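Local coordinates for protein transcriptional regulator, MarR family (Neisseria meningitidis serogroup B, PDB 3G3Z) that probably binds DNA as a dimeric winged-helix transcription factor and so regulates gene expression, at residues L74-E79 and L88-E93; V36-A41 and P101-A106; L29-F34 and W55-Q60. One frame throughout, in Å; residues are numbered along the deposited sequence.

Contact 1: residues L74-E79 and L88-E93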
# COMPACT_ATOMS: atom_id res chain seq x y z
N LEU A 74 -6.38 25.89 -8.82
CA LEU A 74 -7.37 24.93 -8.33
C LEU A 74 -7.55 24.94 -6.81
O LEU A 74 -8.59 24.52 -6.30
CB LEU A 74 -7.04 23.52 -8.83
CG LEU A 74 -7.04 23.38 -10.35
CD1 LEU A 74 -6.47 22.03 -10.79
CD2 LEU A 74 -8.45 23.61 -10.93
N ILE A 75 -6.52 25.40 -6.10
CA ILE A 75 -6.54 25.52 -4.64
C ILE A 75 -6.01 26.89 -4.19
O ILE A 75 -5.52 27.66 -5.01
CB ILE A 75 -5.71 24.39 -3.96
CG1 ILE A 75 -4.24 24.47 -4.35
CG2 ILE A 75 -6.32 23.00 -4.26
CD1 ILE A 75 -3.32 23.61 -3.52
N GLU A 76 -6.11 27.17 -2.89
CA GLU A 76 -5.62 28.43 -2.33
C GLU A 76 -5.37 28.33 -0.82
O GLU A 76 -6.10 27.66 -0.10
CB GLU A 76 -6.62 29.56 -2.61
CG GLU A 76 -7.97 29.38 -1.92
CD GLU A 76 -9.07 30.20 -2.54
OE1 GLU A 76 -8.77 31.13 -3.31
OE2 GLU A 76 -10.25 29.90 -2.26
N TRP A 77 -4.32 29.01 -0.36
CA TRP A 77 -4.10 29.21 1.06
C TRP A 77 -4.88 30.45 1.48
O TRP A 77 -4.96 31.42 0.73
CB TRP A 77 -2.62 29.45 1.35
CG TRP A 77 -1.74 28.30 1.01
CD1 TRP A 77 -1.41 27.25 1.82
CD2 TRP A 77 -1.07 28.07 -0.24
NE1 TRP A 77 -0.57 26.38 1.16
CE2 TRP A 77 -0.35 26.85 -0.11
CE3 TRP A 77 -1.01 28.76 -1.45
CZ2 TRP A 77 0.43 26.32 -1.15
CZ3 TRP A 77 -0.23 28.24 -2.49
CH2 TRP A 77 0.47 27.03 -2.33
N GLN A 78 -5.45 30.41 2.68
CA GLN A 78 -6.01 31.62 3.26
C GLN A 78 -4.85 32.53 3.68
O GLN A 78 -3.71 32.08 3.77
CB GLN A 78 -6.89 31.29 4.47
CG GLN A 78 -6.14 30.68 5.63
CD GLN A 78 -6.43 31.39 6.94
OE1 GLN A 78 -7.48 31.19 7.55
NE2 GLN A 78 -5.50 32.24 7.37
N GLU A 79 -5.14 33.81 3.92
CA GLU A 79 -4.09 34.75 4.30
C GLU A 79 -3.88 34.82 5.82
O GLU A 79 -4.84 34.79 6.60
CB GLU A 79 -4.35 36.15 3.72
CG GLU A 79 -4.11 36.25 2.20
CD GLU A 79 -2.64 36.04 1.81
OE1 GLU A 79 -1.75 36.54 2.52
OE2 GLU A 79 -2.39 35.39 0.78
N LEU A 88 -4.45 27.18 6.40
CA LEU A 88 -5.59 26.44 5.86
C LEU A 88 -5.65 26.46 4.34
O LEU A 88 -5.56 27.51 3.70
CB LEU A 88 -6.92 26.95 6.42
CG LEU A 88 -7.39 26.44 7.78
CD1 LEU A 88 -8.49 27.36 8.33
CD2 LEU A 88 -7.88 24.99 7.70
N LEU A 89 -5.82 25.27 3.78
CA LEU A 89 -5.90 25.08 2.34
C LEU A 89 -7.36 24.91 1.93
O LEU A 89 -8.14 24.23 2.60
CB LEU A 89 -5.08 23.84 1.97
CG LEU A 89 -4.32 23.69 0.66
CD1 LEU A 89 -3.51 24.92 0.30
CD2 LEU A 89 -3.41 22.48 0.81
N SER A 90 -7.72 25.54 0.81
CA SER A 90 -9.09 25.57 0.33
C SER A 90 -9.13 25.28 -1.17
O SER A 90 -8.21 25.65 -1.90
CB SER A 90 -9.68 26.94 0.65
OG SER A 90 -10.93 27.15 0.01
N LEU A 91 -10.17 24.61 -1.64
CA LEU A 91 -10.47 24.54 -3.07
C LEU A 91 -11.01 25.89 -3.54
O LEU A 91 -11.87 26.49 -2.89
CB LEU A 91 -11.52 23.47 -3.35
CG LEU A 91 -11.23 22.11 -4.00
CD1 LEU A 91 -9.79 21.60 -3.89
CD2 LEU A 91 -12.21 21.09 -3.44
N THR A 92 -10.49 26.37 -4.67
CA THR A 92 -11.04 27.54 -5.31
C THR A 92 -12.37 27.18 -5.97
O THR A 92 -12.77 26.01 -5.98
CB THR A 92 -10.10 28.07 -6.39
OG1 THR A 92 -9.92 27.05 -7.38
CG2 THR A 92 -8.75 28.45 -5.78
N GLU A 93 -13.05 28.17 -6.54
CA GLU A 93 -14.25 27.88 -7.31
C GLU A 93 -13.96 26.94 -8.49
O GLU A 93 -14.68 25.96 -8.69
CB GLU A 93 -14.95 29.17 -7.77
CG GLU A 93 -15.85 29.81 -6.70
CD GLU A 93 -16.69 28.78 -5.92
OE1 GLU A 93 -17.42 27.98 -6.54
OE2 GLU A 93 -16.61 28.79 -4.67
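I75, E76 and W77 pair with L91, S90 and L89 as two short antiparallel strands. The backbone supplies the polar ties. E76 and S90 form the hydrogen-bonded pair, 2.8 Å from E76 N to S90 O and 2.8 Å from S90 N to E76 O. Q78 N adds a straighter bond to L88 O (164° at the hydrogen), and T92 N reaches L74 O from above the carbonyl plane.

Apolar packing gathers on the face of W77 and L89. The long, flexible L89 lays CD1 on the flat indole, a CH-pi contact 3.5 Å from the centroid of the W77 five-membered ring. The beta-branch of I75 serves two leucines, CD1 meeting L89 CD1 at 4.0 Å and CG2 meeting L91 CD1 at 3.8 Å.

E76 and S90 share the other, more polar face. E76 CG lies between the backbone N and the carbonyl carbon (chi1 65°), and the extended chain brings OE1 to 3.6 Å from T92 CG2. S90 OG donates to L91 O; the carboxylate only lies near it. T92 OG1 bonds G73 O and G95 N, capping helix 93-117.

This hairpin is the wing of the MarR winged helix, leaning on helices 31-43 and 59-71 through L40, C66 and L69, while W77 NE1 bonds Q48 of helix 48-55.

Contact 2: residues V36-A41 and P101-A106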
# COMPACT_ATOMS: atom_id res chain seq x y z
N VAL A 36 -4.76 15.42 -1.78
CA VAL A 36 -5.11 16.85 -1.63
C VAL A 36 -6.53 17.13 -2.10
O VAL A 36 -7.37 17.59 -1.33
CB VAL A 36 -4.09 17.79 -2.37
CG1 VAL A 36 -4.48 19.28 -2.25
CG2 VAL A 36 -2.71 17.59 -1.81
N LEU A 37 -6.80 16.84 -3.37
CA LEU A 37 -8.07 17.17 -4.01
C LEU A 37 -9.29 16.54 -3.33
O LEU A 37 -10.30 17.21 -3.07
CB LEU A 37 -8.03 16.78 -5.50
CG LEU A 37 -6.98 17.48 -6.37
CD1 LEU A 37 -6.80 16.75 -7.70
CD2 LEU A 37 -7.33 18.95 -6.59
N TYR A 38 -9.19 15.25 -3.03
CA TYR A 38 -10.31 14.54 -2.42
C TYR A 38 -10.55 14.93 -0.96
O TYR A 38 -11.71 15.06 -0.55
CB TYR A 38 -10.16 13.04 -2.57
CG TYR A 38 -11.39 12.27 -2.18
CD1 TYR A 38 -12.50 12.21 -3.03
CD2 TYR A 38 -11.46 11.61 -0.96
CE1 TYR A 38 -13.64 11.50 -2.67
CE2 TYR A 38 -12.59 10.90 -0.58
CZ TYR A 38 -13.68 10.84 -1.44
OH TYR A 38 -14.80 10.14 -1.06
N THR A 39 -9.48 15.13 -0.19
CA THR A 39 -9.61 15.63 1.19
C THR A 39 -10.31 17.00 1.20
O THR A 39 -11.24 17.23 1.99
CB THR A 39 -8.24 15.72 1.94
OG1 THR A 39 -7.55 14.47 1.85
CG2 THR A 39 -8.44 16.04 3.41
N LEU A 40 -9.88 17.88 0.32
CA LEU A 40 -10.42 19.24 0.31
C LEU A 40 -11.86 19.29 -0.17
O LEU A 40 -12.64 20.11 0.31
CB LEU A 40 -9.52 20.17 -0.52
CG LEU A 40 -8.13 20.49 0.03
CD1 LEU A 40 -7.42 21.49 -0.87
CD2 LEU A 40 -8.19 21.02 1.46
N ALA A 41 -12.21 18.41 -1.10
CA ALA A 41 -13.56 18.37 -1.66
C ALA A 41 -14.60 17.79 -0.69
O ALA A 41 -15.77 18.18 -0.73
CB ALA A 41 -13.57 17.60 -2.98
N PRO A 101 -16.51 15.81 -10.39
CA PRO A 101 -16.56 14.47 -11.03
C PRO A 101 -15.76 13.42 -10.28
O PRO A 101 -16.10 12.24 -10.32
CB PRO A 101 -15.91 14.70 -12.41
CG PRO A 101 -15.83 16.17 -12.60
CD PRO A 101 -15.83 16.80 -11.25
N LEU A 102 -14.69 13.86 -9.59
CA LEU A 102 -13.87 12.95 -8.80
C LEU A 102 -14.61 12.44 -7.58
O LEU A 102 -14.60 11.25 -7.30
CB LEU A 102 -12.54 13.59 -8.40
CG LEU A 102 -11.64 12.71 -7.53
CD1 LEU A 102 -11.17 11.48 -8.36
CD2 LEU A 102 -10.45 13.50 -7.00
N THR A 103 -15.26 13.34 -6.84
CA THR A 103 -16.05 12.91 -5.68
C THR A 103 -17.19 12.00 -6.12
O THR A 103 -17.52 11.03 -5.43
CB THR A 103 -16.61 14.09 -4.89
OG1 THR A 103 -17.43 14.90 -5.75
CG2 THR A 103 -15.48 14.93 -4.33
N GLU A 104 -17.77 12.30 -7.27
CA GLU A 104 -18.88 11.49 -7.76
C GLU A 104 -18.46 10.07 -8.12
O GLU A 104 -19.11 9.11 -7.73
CB GLU A 104 -19.58 12.18 -8.93
CG GLU A 104 -20.49 13.30 -8.49
CD GLU A 104 -20.95 14.16 -9.65
OE1 GLU A 104 -21.60 13.62 -10.57
OE2 GLU A 104 -20.66 15.38 -9.64
N SER A 105 -17.36 9.94 -8.87
CA SER A 105 -16.84 8.61 -9.22
C SER A 105 -16.37 7.85 -7.99
O SER A 105 -16.53 6.63 -7.93
CB SER A 105 -15.73 8.69 -10.27
OG SER A 105 -14.77 9.65 -9.92
N ALA A 106 -15.80 8.57 -7.02
CA ALA A 106 -15.39 7.97 -5.74
C ALA A 106 -16.58 7.42 -4.98
O ALA A 106 -16.52 6.30 -4.45
CB ALA A 106 -14.64 8.97 -4.89
O HOH W 1 -16.95 10.80 -2.55
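Y38 and A41 of helix 31-43 meet T103 and A106 of helix 93-117; the axes of segments 36-41 and 101-106 run at -87° and come within 10.2 Å at their closest. The largest bump is the tyrosine. Its CG stands anti to the backbone N (chi1 -170°), which throws the ring out from its own helix and across to the other. There the CE1 corner comes within 3.5 Å of A106 CB, a small methyl that lets a broad ring approach closely, while the backbone of T103 lies at the ring edge, with CA 4.1 Å from CE1.

From the facing helix, L102 sends CD2 back toward the base of that ring, loosely, at 4.3 Å from L37 CB and 4.5 Å from Y38 CB. Closer is the fit one turn further along helix 31-43, where the small A41 receives the methyl of T103, CB and CG2 being 3.5 Å apart. That threonine suits its place because its hydroxyl bonds A100 O in its own helix and its methyl is presented to A41.

The contact joins helix 31-43, in the core of the winged-helix domain, to the long helix that follows the wing; D7 of the second subunit packs on Y38, so the tyrosine end lies close to the dimer partner. No direct hydrogen bond joins the segments. A water lies 2.7 Å from Y38 OH and donates to T103 O at 2.9 Å. The chemistry therefore implies an interface held by apolar fit, with a polar bridge through solvent at the phenol end.

Contact 3: residues L29-F34 and W55-Q60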
# COMPACT_ATOMS: atom_id res chain seq x y z
N LEU A 29 -5.54 10.56 -12.43
CA LEU A 29 -4.81 11.22 -11.36
C LEU A 29 -3.79 10.28 -10.73
O LEU A 29 -3.49 9.21 -11.25
CB LEU A 29 -5.80 11.78 -10.31
CG LEU A 29 -6.71 12.92 -10.79
CD1 LEU A 29 -7.93 13.08 -9.90
CD2 LEU A 29 -5.95 14.24 -10.90
N ASN A 30 -3.21 10.72 -9.62
CA ASN A 30 -2.35 9.85 -8.84
C ASN A 30 -2.67 10.05 -7.36
O ASN A 30 -3.46 10.93 -6.99
CB ASN A 30 -0.87 10.07 -9.18
CG ASN A 30 -0.38 11.47 -8.84
OD1 ASN A 30 -0.97 12.17 -8.02
ND2 ASN A 30 0.72 11.87 -9.46
N TYR A 31 -2.06 9.20 -6.53
CA TYR A 31 -2.34 9.16 -5.10
C TYR A 31 -2.10 10.51 -4.45
O TYR A 31 -2.93 11.00 -3.70
CB TYR A 31 -1.50 8.06 -4.44
CG TYR A 31 -1.80 7.86 -2.98
CD1 TYR A 31 -1.03 8.50 -2.00
CD2 TYR A 31 -2.84 7.04 -2.57
CE1 TYR A 31 -1.30 8.34 -0.66
CE2 TYR A 31 -3.12 6.87 -1.22
CZ TYR A 31 -2.33 7.51 -0.27
OH TYR A 31 -2.58 7.35 1.07
N ASN A 32 -0.95 11.11 -4.74
CA ASN A 32 -0.58 12.40 -4.15
C ASN A 32 -1.59 13.51 -4.46
O ASN A 32 -1.97 14.26 -3.58
CB ASN A 32 0.84 12.80 -4.59
CG ASN A 32 1.89 11.77 -4.21
OD1 ASN A 32 2.98 11.73 -4.80
ND2 ASN A 32 1.58 10.94 -3.23
N LEU A 33 -2.02 13.61 -5.72
CA LEU A 33 -3.03 14.59 -6.13
C LEU A 33 -4.39 14.32 -5.51
O LEU A 33 -5.09 15.24 -5.08
CB LEU A 33 -3.17 14.58 -7.66
CG LEU A 33 -2.12 15.37 -8.44
CD1 LEU A 33 -2.04 14.84 -9.87
CD2 LEU A 33 -2.47 16.87 -8.41
N PHE A 34 -4.76 13.04 -5.52
CA PHE A 34 -6.00 12.58 -4.91
C PHE A 34 -6.08 12.95 -3.44
O PHE A 34 -7.10 13.47 -2.97
CB PHE A 34 -6.14 11.06 -5.08
CG PHE A 34 -7.38 10.51 -4.48
CD1 PHE A 34 -8.60 10.63 -5.14
CD2 PHE A 34 -7.35 9.88 -3.24
CE1 PHE A 34 -9.78 10.13 -4.58
CE2 PHE A 34 -8.53 9.37 -2.67
CZ PHE A 34 -9.73 9.50 -3.35
N TRP A 55 -3.35 10.68 4.72
CA TRP A 55 -3.03 9.79 3.61
C TRP A 55 -1.65 9.19 3.71
O TRP A 55 -1.21 8.48 2.80
CB TRP A 55 -3.28 10.46 2.26
CG TRP A 55 -4.74 10.77 2.09
CD1 TRP A 55 -5.36 11.97 2.29
CD2 TRP A 55 -5.78 9.84 1.72
NE1 TRP A 55 -6.71 11.85 2.06
CE2 TRP A 55 -7.00 10.55 1.72
CE3 TRP A 55 -5.79 8.47 1.40
CZ2 TRP A 55 -8.23 9.94 1.40
CZ3 TRP A 55 -7.01 7.87 1.08
CH2 TRP A 55 -8.21 8.61 1.08
N SER A 56 -0.98 9.44 4.84
CA SER A 56 0.32 8.83 5.15
C SER A 56 1.38 9.27 4.13
O SER A 56 2.13 8.45 3.60
CB SER A 56 0.20 7.30 5.24
OG SER A 56 -0.61 6.91 6.35
N LEU A 57 1.41 10.58 3.85
CA LEU A 57 2.39 11.16 2.93
C LEU A 57 3.37 12.11 3.63
O LEU A 57 2.98 12.83 4.55
CB LEU A 57 1.68 11.92 1.80
CG LEU A 57 0.90 11.07 0.80
CD1 LEU A 57 0.07 11.98 -0.10
CD2 LEU A 57 1.83 10.19 -0.01
N PRO A 58 4.63 12.13 3.18
CA PRO A 58 5.59 13.07 3.76
C PRO A 58 5.31 14.52 3.37
O PRO A 58 4.72 14.77 2.31
CB PRO A 58 6.93 12.61 3.19
CG PRO A 58 6.59 11.85 1.98
CD PRO A 58 5.26 11.24 2.19
N LYS A 59 5.72 15.45 4.22
CA LYS A 59 5.42 16.88 4.06
C LYS A 59 5.88 17.46 2.72
O LYS A 59 5.18 18.28 2.12
CB LYS A 59 6.02 17.68 5.23
CG LYS A 59 5.44 17.33 6.61
CD LYS A 59 6.27 17.95 7.73
CE LYS A 59 5.91 17.34 9.09
NZ LYS A 59 6.90 17.71 10.15
N GLN A 60 7.05 17.03 2.25
CA GLN A 60 7.64 17.51 0.99
C GLN A 60 6.73 17.18 -0.18
O GLN A 60 6.46 18.03 -1.03
CB GLN A 60 9.01 16.86 0.74
CG GLN A 60 9.99 16.88 1.92
CD GLN A 60 9.79 15.71 2.88
OE1 GLN A 60 8.81 15.67 3.64
NE2 GLN A 60 10.73 14.77 2.88
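F34 and W55 make the apolar centre, an edge-to-face pair in which the edge of the phenylalanine is directed at the face of the indole. Their six-membered rings have centroids 5.6 Å apart and planes at 75°, and the nearest carbons are F34 CE2 and W55 CH2 at 3.8 Å. Flat, wholly carbon F34 suits this buried place. It also stacks on Y38 one turn on and touches W23 and I24 of helix 5-25.

Next outward comes Y31, which completes the aromatic cluster. Its CG lies anti to the backbone N (chi1 -175°), carrying the ring toward the turn after helix 48-55, with CZ 4.0 Å from W55 CE3. L57 slides past it in the opposite direction and places CD2 at the ring edge, 3.7 Å from CE1. The same methyl also touches the amide nitrogen of N32, with CD2 3.3 Å from ND2.

The polar rim begins at the phenol. Y31 OH donates to W55 O, met near the plane of the ring. A hydroxyl at the far end of a packing ring can reach this carbonyl, though the refined length of 2.5 Å is very short and doubtful. The indole nitrogen is engaged too, W55 NE1 bonding T39 OG1. At the start of helix 31-43, N30 acts as N-cap, its OD1 accepting from L33 N at 2.9 Å.

S56, with positive phi, forms the Schellman motif that ends helix 48-55, and P58 occupies the N-cap position of helix 59-71. Segment 55-60 thus holds the turn between these two helices, the helix-turn-helix, against which the start of helix 31-43 packs. In MarR relatives the second of the pair is the DNA-recognition helix, as 59-71 probably is here.

Overall arrangement
From the N terminus, helix 5-25 leads into 29-34, the first segment of contact 3, whose loop closes at 55-60, after helices 31-43 and 48-55. Contact 2 opens within that loop, at 36-41, and closes only at 101-106, so contacts 2 and 3 cross; both use helix 31-43, and they touch. Contact 1 follows contact 3 in series, and its hairpin lies wholly within the span of contact 2, to which it packs through L40 and A41. Together they tie the helix-turn-helix, the wing and helix 93-117 around helix 31-43. Contacts 1 and 3, about 17 Å apart between centres, do not touch.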